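Local coordinates for DNA repair protein RAD2 (PDB 4Q0W), which cuts single-stranded DNA as a magnesium-dependent endonuclease of the XPG/RAD2 family, making the incision step of nucleotide excision repair, at residues D192-L197 with G241-N246; N232-A237 with V311-A316; S4-A9 with T201-N206; V72-G77 with A174-L179. All coordinates share one frame; numbering follows the deposited sequence.

Interaction 1 (D192-L197 with G241-N246). With CA (calcium ion), chain E; nucleotides of chain C.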
# COMPACT_ATOMS: atom_id res chain seq x y z
N ASP A 192 2.26 16.00 -17.82
CA ASP A 192 3.50 15.28 -17.53
C ASP A 192 4.41 16.10 -16.61
O ASP A 192 4.91 17.15 -17.01
CB ASP A 192 4.23 14.93 -18.82
CG ASP A 192 5.36 13.91 -18.60
OD1 ASP A 192 6.20 14.13 -17.71
OD2 ASP A 192 5.38 12.87 -19.29
N SER A 193 4.63 15.61 -15.39
CA SER A 193 5.42 16.33 -14.39
C SER A 193 6.86 16.65 -14.80
O SER A 193 7.49 17.50 -14.18
CB SER A 193 5.41 15.59 -13.05
OG SER A 193 5.84 14.24 -13.20
N ASP A 194 7.39 15.98 -15.83
CA ASP A 194 8.75 16.29 -16.29
C ASP A 194 8.92 17.76 -16.68
O ASP A 194 10.04 18.28 -16.63
CB ASP A 194 9.11 15.44 -17.51
CG ASP A 194 9.53 14.06 -17.11
OD1 ASP A 194 10.11 13.91 -16.01
OD2 ASP A 194 9.29 13.12 -17.89
N VAL A 195 7.83 18.40 -17.08
CA VAL A 195 7.90 19.80 -17.54
C VAL A 195 8.52 20.75 -16.49
O VAL A 195 9.22 21.70 -16.85
CB VAL A 195 6.50 20.31 -18.01
CG1 VAL A 195 5.52 20.35 -16.84
CG2 VAL A 195 6.61 21.67 -18.65
N PHE A 196 8.27 20.48 -15.21
CA PHE A 196 8.86 21.32 -14.15
C PHE A 196 10.39 21.16 -14.14
O PHE A 196 11.12 22.14 -14.03
CB PHE A 196 8.32 20.94 -12.77
CG PHE A 196 6.86 21.30 -12.55
CD1 PHE A 196 6.46 22.63 -12.49
CD2 PHE A 196 5.90 20.31 -12.41
CE1 PHE A 196 5.13 22.96 -12.30
CE2 PHE A 196 4.56 20.63 -12.21
CZ PHE A 196 4.18 21.95 -12.16
N LEU A 197 10.85 19.91 -14.27
CA LEU A 197 12.29 19.61 -14.23
C LEU A 197 13.02 20.21 -15.43
O LEU A 197 14.18 20.61 -15.32
CB LEU A 197 12.54 18.09 -14.12
CG LEU A 197 12.38 17.53 -12.70
CD1 LEU A 197 10.94 17.66 -12.19
CD2 LEU A 197 12.86 16.09 -12.60
N GLY A 241 12.34 8.18 -9.09
CA GLY A 241 12.36 7.58 -10.41
C GLY A 241 11.64 8.45 -11.44
O GLY A 241 10.65 9.12 -11.11
N SER A 242 12.12 8.43 -12.68
CA SER A 242 11.47 9.12 -13.79
C SER A 242 11.94 8.45 -15.06
O SER A 242 12.54 7.38 -15.01
CB SER A 242 11.89 10.59 -13.83
OG SER A 242 13.26 10.71 -14.22
N ASP A 243 11.68 9.08 -16.20
CA ASP A 243 12.19 8.56 -17.47
C ASP A 243 13.72 8.56 -17.54
O ASP A 243 14.29 7.89 -18.40
CB ASP A 243 11.68 9.40 -18.65
CG ASP A 243 10.24 9.10 -19.00
OD1 ASP A 243 9.74 8.02 -18.59
OD2 ASP A 243 9.62 9.93 -19.71
N TYR A 244 14.37 9.31 -16.66
CA TYR A 244 15.83 9.50 -16.77
C TYR A 244 16.64 8.80 -15.69
O TYR A 244 17.88 8.89 -15.68
CB TYR A 244 16.19 10.98 -16.72
CG TYR A 244 15.90 11.76 -17.98
CD1 TYR A 244 15.61 11.12 -19.17
CD2 TYR A 244 15.95 13.15 -17.98
CE1 TYR A 244 15.35 11.84 -20.33
CE2 TYR A 244 15.69 13.87 -19.13
CZ TYR A 244 15.39 13.21 -20.30
OH TYR A 244 15.13 13.94 -21.44
N THR A 245 15.94 8.14 -14.76
CA THR A 245 16.58 7.45 -13.65
C THR A 245 15.57 6.52 -13.03
O THR A 245 14.38 6.86 -12.94
CB THR A 245 17.09 8.44 -12.56
OG1 THR A 245 17.44 7.72 -11.37
CG2 THR A 245 16.01 9.49 -12.20
N ASN A 246 16.03 5.35 -12.59
CA ASN A 246 15.16 4.40 -11.91
C ASN A 246 15.08 4.61 -10.38
O ASN A 246 14.43 3.84 -9.68
CB ASN A 246 15.54 2.97 -12.31
CG ASN A 246 15.15 2.67 -13.76
OD1 ASN A 246 14.03 2.96 -14.17
ND2 ASN A 246 16.09 2.12 -14.55
CA CA E . 8.67 12.92 -20.29
P DA C 5 3.02 11.57 -14.94
OP1 DA C 5 3.39 13.00 -14.68
OP2 DA C 5 3.89 10.47 -14.43
O5' DA C 5 1.54 11.25 -14.42
C5' DA C 5 0.43 12.03 -14.93
C4' DA C 5 -0.87 11.65 -14.26
O4' DA C 5 -1.30 10.35 -14.74
C3' DA C 5 -0.82 11.54 -12.73
O3' DA C 5 -1.98 12.20 -12.23
C2' DA C 5 -0.83 10.03 -12.46
C1' DA C 5 -1.62 9.49 -13.66
N9 DA C 5 -1.28 8.15 -14.13
C8 DA C 5 -0.03 7.65 -14.42
N7 DA C 5 -0.05 6.41 -14.86
C5 DA C 5 -1.40 6.07 -14.87
C6 DA C 5 -2.09 4.89 -15.23
N6 DA C 5 -1.47 3.79 -15.67
N1 DA C 5 -3.44 4.90 -15.12
C2 DA C 5 -4.06 6.00 -14.69
N3 DA C 5 -3.52 7.17 -14.32
C4 DA C 5 -2.17 7.14 -14.43
P DG C 4 4.73 7.54 -20.37
OP1 DG C 4 6.06 8.16 -20.60
OP2 DG C 4 4.63 6.16 -19.84
O5' DG C 4 3.87 8.48 -19.40
C5' DG C 4 3.65 9.84 -19.73
C4' DG C 4 2.73 10.42 -18.67
O4' DG C 4 1.43 9.75 -18.71
C3' DG C 4 3.23 10.27 -17.24
O3' DG C 4 2.89 11.47 -16.55
C2' DG C 4 2.48 9.04 -16.70
C1' DG C 4 1.16 9.12 -17.46
N9 DG C 4 0.57 7.83 -17.82
C8 DG C 4 1.22 6.67 -18.20
N7 DG C 4 0.40 5.69 -18.48
C5 DG C 4 -0.86 6.22 -18.28
C6 DG C 4 -2.13 5.62 -18.44
O6 DG C 4 -2.39 4.46 -18.80
N1 DG C 4 -3.16 6.52 -18.13
C2 DG C 4 -2.97 7.83 -17.72
N2 DG C 4 -4.07 8.57 -17.47
N3 DG C 4 -1.77 8.41 -17.58
C4 DG C 4 -0.77 7.54 -17.88
O HOH W 1 7.29 10.98 -19.62
O HOH W 2 7.09 11.86 -21.71
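Asp194 and Asp243 meet beside a calcium ion in the acidic metal site of the XPG/RAD2 nuclease core, where the turn leading into helix 194-197 faces the loop after helix 230-240. Their side chains cross at nearly a right angle, the carboxylates turned 55° against each other, with Asp194 OD2 lying 3.7 Å from Asp243 OD2. Only the former binds the metal, at 2.5 Å; Glu173 shares the ion, and Gly1 N also donates to Asp194 OD2. Asp243 instead faces a calcium-bound water, which lies 2.6 Å from its OD2 and 2.7 Å from Asp192 OD2 and so ties the two segments together. By similarity, Asp192, Asp194 and Asp243 belong to the second magnesium site. Asp192 holds CG anti to its own backbone N (chi1 -167°), a pose in which its carboxylate both reaches the water and caps the helix, OD1 taking Asp194 N on its anti lone pair at 2.9 Å. With an alanine here the carboxylate is gone, which is likely to leave Asp194 N without its acceptor and the metal-bound water less firmly placed. Beside it, Ser193 N makes an almost straight hydrogen bond to OP1 of DA5 of chain C, at 3.0 Å.

Interaction 2 (N232-A237 with V311-A316)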
# COMPACT_ATOMS: atom_id res chain seq x y z
N ASN A 232 16.30 20.82 -6.62
CA ASN A 232 15.64 19.91 -5.70
C ASN A 232 14.75 18.89 -6.42
O ASN A 232 14.75 17.70 -6.09
CB ASN A 232 14.73 20.66 -4.72
CG ASN A 232 15.48 21.50 -3.70
OD1 ASN A 232 14.95 22.51 -3.23
ND2 ASN A 232 16.70 21.09 -3.33
N MET A 233 13.96 19.38 -7.38
CA MET A 233 13.06 18.53 -8.15
C MET A 233 13.85 17.51 -8.97
O MET A 233 13.47 16.35 -9.08
CB MET A 233 12.16 19.37 -9.07
CG MET A 233 11.12 20.20 -8.30
SD MET A 233 9.96 21.10 -9.37
CE MET A 233 11.05 22.33 -10.07
N ILE A 234 14.96 17.96 -9.55
CA ILE A 234 15.78 17.06 -10.34
C ILE A 234 16.39 15.99 -9.41
O ILE A 234 16.55 14.84 -9.80
CB ILE A 234 16.87 17.84 -11.10
CG1 ILE A 234 16.23 18.77 -12.13
CG2 ILE A 234 17.86 16.89 -11.78
CD1 ILE A 234 17.23 19.64 -12.89
N GLU A 235 16.68 16.35 -8.16
CA GLU A 235 17.26 15.37 -7.23
C GLU A 235 16.19 14.44 -6.67
O GLU A 235 16.45 13.26 -6.42
CB GLU A 235 18.06 16.05 -6.12
CG GLU A 235 19.32 16.79 -6.63
CD GLU A 235 20.42 16.89 -5.56
OE1 GLU A 235 20.08 16.95 -4.35
OE2 GLU A 235 21.61 16.89 -5.92
N LEU A 236 14.98 14.97 -6.45
CA LEU A 236 13.83 14.12 -6.14
C LEU A 236 13.61 13.04 -7.21
O LEU A 236 13.29 11.88 -6.90
CB LEU A 236 12.56 14.95 -6.01
CG LEU A 236 12.27 15.71 -4.72
CD1 LEU A 236 10.98 16.57 -4.91
CD2 LEU A 236 12.11 14.73 -3.54
N ALA A 237 13.78 13.40 -8.48
CA ALA A 237 13.61 12.43 -9.56
C ALA A 237 14.52 11.23 -9.32
O ALA A 237 14.14 10.07 -9.56
CB ALA A 237 13.89 13.08 -10.90
N VAL A 311 25.29 13.41 -12.80
CA VAL A 311 25.37 14.61 -13.62
C VAL A 311 24.67 14.38 -14.97
O VAL A 311 24.17 15.33 -15.57
CB VAL A 311 26.83 15.11 -13.84
CG1 VAL A 311 27.63 14.09 -14.64
CG2 VAL A 311 26.83 16.47 -14.55
N MET A 312 24.63 13.13 -15.44
CA MET A 312 23.93 12.84 -16.69
C MET A 312 22.43 13.17 -16.57
O MET A 312 21.83 13.72 -17.48
CB MET A 312 24.09 11.38 -17.11
CG MET A 312 25.52 10.93 -17.39
SD MET A 312 26.34 12.00 -18.60
CE MET A 312 25.39 11.68 -20.08
N VAL A 313 21.84 12.80 -15.44
CA VAL A 313 20.44 13.12 -15.16
C VAL A 313 20.29 14.64 -15.08
O VAL A 313 19.39 15.22 -15.70
CB VAL A 313 19.96 12.48 -13.84
CG1 VAL A 313 18.58 13.01 -13.44
CG2 VAL A 313 19.94 10.94 -13.94
N TYR A 314 21.16 15.28 -14.29
CA TYR A 314 21.10 16.73 -14.10
C TYR A 314 21.26 17.48 -15.42
O TYR A 314 20.49 18.42 -15.74
CB TYR A 314 22.17 17.15 -13.08
CG TYR A 314 22.10 18.59 -12.66
CD1 TYR A 314 21.03 19.05 -11.91
CD2 TYR A 314 23.09 19.48 -12.99
CE1 TYR A 314 20.96 20.38 -11.52
CE2 TYR A 314 23.03 20.80 -12.61
CZ TYR A 314 21.96 21.24 -11.87
OH TYR A 314 21.90 22.56 -11.48
N ASP A 315 22.25 17.07 -16.21
CA ASP A 315 22.46 17.70 -17.50
C ASP A 315 21.27 17.49 -18.45
O ASP A 315 20.94 18.38 -19.23
CB ASP A 315 23.74 17.19 -18.15
CG ASP A 315 23.99 17.83 -19.51
OD1 ASP A 315 24.40 19.01 -19.54
OD2 ASP A 315 23.78 17.15 -20.53
N ALA A 316 20.66 16.31 -18.40
CA ALA A 316 19.56 15.98 -19.32
C ALA A 316 18.34 16.86 -19.05
O ALA A 316 17.61 17.24 -19.97
CB ALA A 316 19.19 14.51 -19.22
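The shortest polar bond here, 2.7 Å from Asp315 N to Val311 O, closes a turn of helix 311-318, the turn that carries Val313 and Tyr314 against Ile234. This is helix-helix packing between helix 230-240 of the I-domain and a helix from later in the chain. Helix 230-240 is followed, after a loop, by helix 253-263, consistent with the helix-three-turn-helix element of XPG-type nucleases. No hydrogen bond links the segments; the contact is apolar and rests on one isoleucine. The backbones come close, with the CA atoms of Ile234 and Tyr314 6.5 Å apart. Tyr314 has CG anti to the backbone N (chi1 -172°), which turns the ring so that an edge meets Ile234, whose side chain crosses it at about a right angle. Ile234 CG2 meets that edge near the ring plane, 3.8 Å from Tyr314 CD1, while the same methyl faces Val313 CG1 at 4.3 Å. Tyr317 and Met318 also touch Ile234, and Leu197 comes to it from the helix beside the metal site. Cut back to an alanine, the isoleucine position would probably leave a gap between the helices and the Tyr314 ring edge without its neighbour. The other branch of the isoleucine, extended through chi2, brings CD1 to 4.0 Å from Tyr314 CE1.

Interaction 3 (S4-A9 with T201-N206). With nucleotides of chain C.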
# COMPACT_ATOMS: atom_id res chain seq x y z
N SER A 4 5.09 9.78 -8.56
CA SER A 4 4.50 10.35 -7.34
C SER A 4 4.65 11.86 -7.23
O SER A 4 4.25 12.46 -6.22
CB SER A 4 5.09 9.72 -6.06
OG SER A 4 4.96 8.32 -6.05
N PHE A 5 5.22 12.50 -8.24
CA PHE A 5 5.47 13.92 -8.13
C PHE A 5 4.19 14.76 -7.98
O PHE A 5 4.19 15.76 -7.27
CB PHE A 5 6.30 14.45 -9.29
CG PHE A 5 6.70 15.87 -9.10
CD1 PHE A 5 7.65 16.21 -8.14
CD2 PHE A 5 6.09 16.89 -9.81
CE1 PHE A 5 8.00 17.53 -7.92
CE2 PHE A 5 6.44 18.22 -9.60
CZ PHE A 5 7.40 18.53 -8.66
N TRP A 6 3.12 14.36 -8.66
CA TRP A 6 1.87 15.10 -8.57
C TRP A 6 1.29 14.99 -7.17
O TRP A 6 0.59 15.90 -6.72
CB TRP A 6 0.87 14.65 -9.64
CG TRP A 6 1.26 15.11 -11.02
CD1 TRP A 6 1.62 14.32 -12.08
CD2 TRP A 6 1.34 16.46 -11.48
NE1 TRP A 6 1.91 15.10 -13.17
CE2 TRP A 6 1.74 16.42 -12.83
CE3 TRP A 6 1.10 17.71 -10.88
CZ2 TRP A 6 1.91 17.58 -13.60
CZ3 TRP A 6 1.27 18.86 -11.64
CH2 TRP A 6 1.67 18.78 -12.99
N ASP A 7 1.58 13.89 -6.47
CA ASP A 7 1.19 13.75 -5.07
C ASP A 7 1.87 14.81 -4.22
O ASP A 7 1.30 15.32 -3.25
CB ASP A 7 1.55 12.37 -4.53
CG ASP A 7 0.75 11.26 -5.18
OD1 ASP A 7 -0.35 11.53 -5.70
OD2 ASP A 7 1.23 10.11 -5.16
N ILE A 8 3.11 15.14 -4.58
CA ILE A 8 3.86 16.14 -3.84
C ILE A 8 3.44 17.56 -4.24
O ILE A 8 3.32 18.43 -3.38
CB ILE A 8 5.39 15.94 -4.04
CG1 ILE A 8 5.83 14.62 -3.40
CG2 ILE A 8 6.16 17.10 -3.44
CD1 ILE A 8 7.20 14.13 -3.88
N ALA A 9 3.20 17.79 -5.53
CA ALA A 9 2.86 19.15 -5.99
C ALA A 9 1.37 19.49 -5.84
O ALA A 9 1.00 20.67 -5.79
CB ALA A 9 3.33 19.36 -7.43
N THR A 201 7.32 26.60 -16.01
CA THR A 201 6.88 27.27 -14.79
C THR A 201 5.39 27.57 -14.66
O THR A 201 4.98 27.95 -13.58
CB THR A 201 7.62 28.61 -14.57
OG1 THR A 201 7.25 29.55 -15.59
CG2 THR A 201 9.14 28.40 -14.58
N LYS A 202 4.60 27.45 -15.72
CA LYS A 202 3.17 27.79 -15.63
C LYS A 202 2.32 26.72 -16.31
O LYS A 202 2.01 26.81 -17.51
CB LYS A 202 2.87 29.17 -16.25
CG LYS A 202 3.49 30.35 -15.48
CD LYS A 202 3.28 31.67 -16.21
N ILE A 203 1.96 25.71 -15.53
CA ILE A 203 1.50 24.44 -16.06
C ILE A 203 -0.00 24.30 -15.87
O ILE A 203 -0.50 24.55 -14.76
CB ILE A 203 2.19 23.27 -15.33
CG1 ILE A 203 3.72 23.40 -15.41
CG2 ILE A 203 1.70 21.92 -15.86
CD1 ILE A 203 4.26 23.73 -16.78
N TYR A 204 -0.72 23.91 -16.92
CA TYR A 204 -2.15 23.65 -16.79
C TYR A 204 -2.45 22.17 -16.97
O TYR A 204 -2.35 21.62 -18.07
CB TYR A 204 -2.96 24.51 -17.77
CG TYR A 204 -2.80 26.00 -17.53
CD1 TYR A 204 -1.66 26.67 -17.96
CD2 TYR A 204 -3.79 26.74 -16.88
CE1 TYR A 204 -1.50 28.03 -17.75
CE2 TYR A 204 -3.64 28.11 -16.66
CZ TYR A 204 -2.50 28.74 -17.10
OH TYR A 204 -2.34 30.09 -16.90
N LYS A 205 -2.84 21.53 -15.86
CA LYS A 205 -3.02 20.09 -15.80
C LYS A 205 -4.52 19.74 -15.80
O LYS A 205 -5.35 20.51 -15.28
CB LYS A 205 -2.36 19.54 -14.51
CG LYS A 205 -2.62 18.06 -14.26
CD LYS A 205 -1.95 17.50 -13.02
CE LYS A 205 -2.50 16.10 -12.73
NZ LYS A 205 -1.80 15.40 -11.61
N ASN A 206 -4.87 18.59 -16.39
CA ASN A 206 -6.26 18.11 -16.47
C ASN A 206 -7.13 19.00 -17.34
O ASN A 206 -8.34 19.12 -17.12
CB ASN A 206 -6.90 17.96 -15.07
CG ASN A 206 -6.24 16.88 -14.25
OD1 ASN A 206 -5.41 16.12 -14.74
ND2 ASN A 206 -6.62 16.79 -12.98
P DA C 5 3.02 11.57 -14.94
OP1 DA C 5 3.39 13.00 -14.68
OP2 DA C 5 3.89 10.47 -14.43
O5' DA C 5 1.54 11.25 -14.42
C5' DA C 5 0.43 12.03 -14.93
C4' DA C 5 -0.87 11.65 -14.26
O4' DA C 5 -1.30 10.35 -14.74
C3' DA C 5 -0.82 11.54 -12.73
O3' DA C 5 -1.98 12.20 -12.23
C2' DA C 5 -0.83 10.03 -12.46
C1' DA C 5 -1.62 9.49 -13.66
N9 DA C 5 -1.28 8.15 -14.13
C8 DA C 5 -0.03 7.65 -14.42
N7 DA C 5 -0.05 6.41 -14.86
C5 DA C 5 -1.40 6.07 -14.87
C6 DA C 5 -2.09 4.89 -15.23
N6 DA C 5 -1.47 3.79 -15.67
N1 DA C 5 -3.44 4.90 -15.12
C2 DA C 5 -4.06 6.00 -14.69
N3 DA C 5 -3.52 7.17 -14.32
C4 DA C 5 -2.17 7.14 -14.43
P DT C 6 -2.30 12.21 -10.65
OP1 DT C 6 -2.97 13.50 -10.37
OP2 DT C 6 -1.05 11.83 -9.92
O5' DT C 6 -3.34 11.00 -10.44
C5' DT C 6 -4.59 10.96 -11.13
C4' DT C 6 -5.33 9.67 -10.83
O4' DT C 6 -4.66 8.52 -11.42
C3' DT C 6 -5.53 9.33 -9.35
O3' DT C 6 -6.95 9.23 -9.16
C2' DT C 6 -4.77 8.00 -9.14
C1' DT C 6 -4.77 7.41 -10.54
N1 DT C 6 -3.65 6.47 -10.92
C2 DT C 6 -3.98 5.24 -11.44
O2 DT C 6 -5.13 4.86 -11.59
N3 DT C 6 -2.92 4.45 -11.79
C4 DT C 6 -1.58 4.76 -11.67
O4 DT C 6 -0.70 3.97 -12.02
C5 DT C 6 -1.29 6.08 -11.13
C7 DT C 6 0.14 6.53 -10.95
C6 DT C 6 -2.33 6.87 -10.78
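Lys205 runs flat across one face of the Trp6 indole, the two side chains sliding past each other in opposite directions. Every torsion of the lysine is extended, beginning with CG anti to the backbone N (chi1 174°), and this straight chain spans the bicycle. Over the six-membered ring lies CD, 3.5 Å from the centroid and just 4° off the normal, a nearly axial CH-pi contact. Farther along, NZ stands over the five-membered ring in a cation-pi contact, 3.4 Å from its centroid and displaced toward the rim. The ammonium group serves the DNA as well: it bonds DT6 OP1 of chain C at 2.6 Å and, more loosely, DA5 O3' of chain C at 3.3 Å, so the aromatic face and the phosphate both take part in setting where NZ lies. The meeting joins helix 5-9 of the N-domain to strand 202-205 of the I-domain, in the mixed sheet of this Rossmann-like nuclease core. At the indole edge Trp6 NE1 donates to DA5 OP1 of chain C at 3.0 Å, a markedly bent bond of 132°; Asp191 O is a second, weak acceptor. The far edge meets the strand, Trp6 CH2 lying 4.3 Å from Ile203 CG2 near the ring plane. Tyr217 on strand 213-218 adds an edge-to-face ring contact with Trp6 and also touches Lys205.

Interaction 4 (V72-G77 with A174-L179)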
# COMPACT_ATOMS: atom_id res chain seq x y z
N VAL A 72 -0.25 26.42 -29.46
CA VAL A 72 0.75 25.91 -30.38
C VAL A 72 1.10 24.49 -29.99
O VAL A 72 1.50 24.22 -28.85
CB VAL A 72 1.98 26.85 -30.55
CG1 VAL A 72 2.31 27.56 -29.28
CG2 VAL A 72 3.20 26.10 -31.11
N PHE A 73 0.88 23.57 -30.92
CA PHE A 73 1.03 22.16 -30.65
C PHE A 73 2.50 21.75 -30.74
O PHE A 73 3.22 22.16 -31.65
CB PHE A 73 0.15 21.32 -31.59
CG PHE A 73 -1.26 21.15 -31.09
CD1 PHE A 73 -2.07 22.27 -30.87
CD2 PHE A 73 -1.77 19.89 -30.83
CE1 PHE A 73 -3.38 22.12 -30.40
CE2 PHE A 73 -3.08 19.73 -30.36
CZ PHE A 73 -3.88 20.85 -30.14
N VAL A 74 2.93 20.95 -29.78
CA VAL A 74 4.32 20.48 -29.78
C VAL A 74 4.34 18.97 -29.80
O VAL A 74 3.68 18.31 -28.98
CB VAL A 74 5.10 21.01 -28.55
CG1 VAL A 74 6.56 20.54 -28.61
CG2 VAL A 74 5.06 22.53 -28.52
N PHE A 75 5.09 18.41 -30.77
CA PHE A 75 5.25 16.97 -30.90
C PHE A 75 6.66 16.53 -30.50
O PHE A 75 7.60 17.32 -30.58
CB PHE A 75 4.94 16.53 -32.34
CG PHE A 75 3.50 16.75 -32.74
CD1 PHE A 75 3.09 17.96 -33.28
CD2 PHE A 75 2.55 15.75 -32.54
CE1 PHE A 75 1.76 18.17 -33.64
CE2 PHE A 75 1.21 15.95 -32.90
CZ PHE A 75 0.82 17.16 -33.45
N ASP A 76 6.81 15.27 -30.07
CA ASP A 76 8.13 14.71 -29.78
C ASP A 76 8.94 14.54 -31.06
O ASP A 76 8.38 14.17 -32.10
CB ASP A 76 8.00 13.31 -29.16
CG ASP A 76 7.83 13.35 -27.66
OD1 ASP A 76 8.11 14.39 -27.03
OD2 ASP A 76 7.42 12.31 -27.11
N GLY A 77 10.24 14.80 -30.99
CA GLY A 77 11.17 14.31 -31.99
C GLY A 77 11.74 13.00 -31.49
O GLY A 77 11.01 12.02 -31.31
N ALA A 174 10.13 19.40 -22.83
CA ALA A 174 11.31 20.26 -22.75
C ALA A 174 11.14 21.45 -23.67
O ALA A 174 11.41 22.59 -23.29
CB ALA A 174 12.58 19.48 -23.08
N GLN A 175 10.71 21.19 -24.90
CA GLN A 175 10.50 22.27 -25.86
C GLN A 175 9.41 23.23 -25.38
O GLN A 175 9.54 24.44 -25.55
CB GLN A 175 10.14 21.71 -27.23
CG GLN A 175 9.97 22.79 -28.31
CD GLN A 175 11.29 23.41 -28.71
OE1 GLN A 175 12.21 22.70 -29.14
NE2 GLN A 175 11.40 24.72 -28.57
N CYS A 176 8.35 22.70 -24.76
CA CYS A 176 7.30 23.57 -24.21
C CYS A 176 7.88 24.54 -23.18
O CYS A 176 7.60 25.74 -23.22
CB CYS A 176 6.16 22.76 -23.58
SG CYS A 176 5.13 21.83 -24.77
N ALA A 177 8.70 24.02 -22.27
CA ALA A 177 9.32 24.86 -21.23
C ALA A 177 10.16 25.97 -21.87
O ALA A 177 10.18 27.12 -21.39
CB ALA A 177 10.18 24.00 -20.29
N GLU A 178 10.84 25.64 -22.96
CA GLU A 178 11.66 26.61 -23.67
C GLU A 178 10.79 27.69 -24.31
O GLU A 178 11.13 28.88 -24.25
CB GLU A 178 12.53 25.90 -24.73
CG GLU A 178 13.36 26.83 -25.62
CD GLU A 178 14.57 27.45 -24.91
OE1 GLU A 178 14.81 27.16 -23.73
OE2 GLU A 178 15.27 28.25 -25.56
N LEU A 179 9.67 27.30 -24.91
CA LEU A 179 8.75 28.27 -25.50
C LEU A 179 8.28 29.28 -24.45
O LEU A 179 8.21 30.49 -24.72
CB LEU A 179 7.53 27.58 -26.12
CG LEU A 179 7.77 26.63 -27.30
CD1 LEU A 179 6.42 26.27 -27.93
CD2 LEU A 179 8.72 27.24 -28.34
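Buried apolar packing of a helix on a sheet joins the two segments: strand 70-75 of the N-domain lies against helix 172-181 of the I-domain. The short axes pass 9.1 Å apart with their directions at 144°, so helix and strand run roughly antiparallel, 36° off exact. Val74 carries most of the contact from the strand. With CG1 anti to its backbone N (chi1 -179°), its two methyls spread over different helical residues. CG1 faces the aliphatic root of Gln175, 4.0 Å from CB; the side chains cross at about a right angle, and the glutamine then bends at chi2, its OE1 going on to accept from Asp323 N. CG2 sits between two partners about a turn apart on the helix, 3.8 Å from Cys176 SG and 4.0 Å from Leu179 CD1, the leucine running past the valine in the opposite direction. One beta-branched residue thus spans three helical positions with no polar bond between the segments. Cys176 lies about 4 Å, side chain to side chain, from Asp29, and Asp76 follows the strand; both aspartates are ligands of the first magnesium by similarity. Asp76 OD1 accepts from Ala172 N. Within the sheet, strand 70-75 lies between strands 25-29 and 165-167; helix 172-181 links strand 165-167 to strand 187-189 in a beta-alpha-beta crossover, and helices 52-66 and 148-160 receive Phe73 and Phe75, whose neighbour Val74 faces helix 172-181.

All four contacts are largely buried, yet their chemistry follows their place. Interactions 1 and 3 stand where the protein meets DNA: metal, water and carboxylates in interaction 1, a lysine on an indole face with DNA phosphates in interaction 3. Interactions 2 and 4 are apolar, with interaction 2 nearest the surface through a partly exposed tyrosine. Interactions 3 and 4 both join N-domain to I-domain and reach the same sheet, with centres about 17 Å apart, but do not touch. Interaction 1 is the hub: Phe196 packs on Trp6 and Ile203 of interaction 3, Leu197 on Met233 of interaction 2, and Tyr244 on Ala316. Helix 194-197 is followed in the chain by strand 202-205, so metal-site and DNA-binding elements are close in sequence as well.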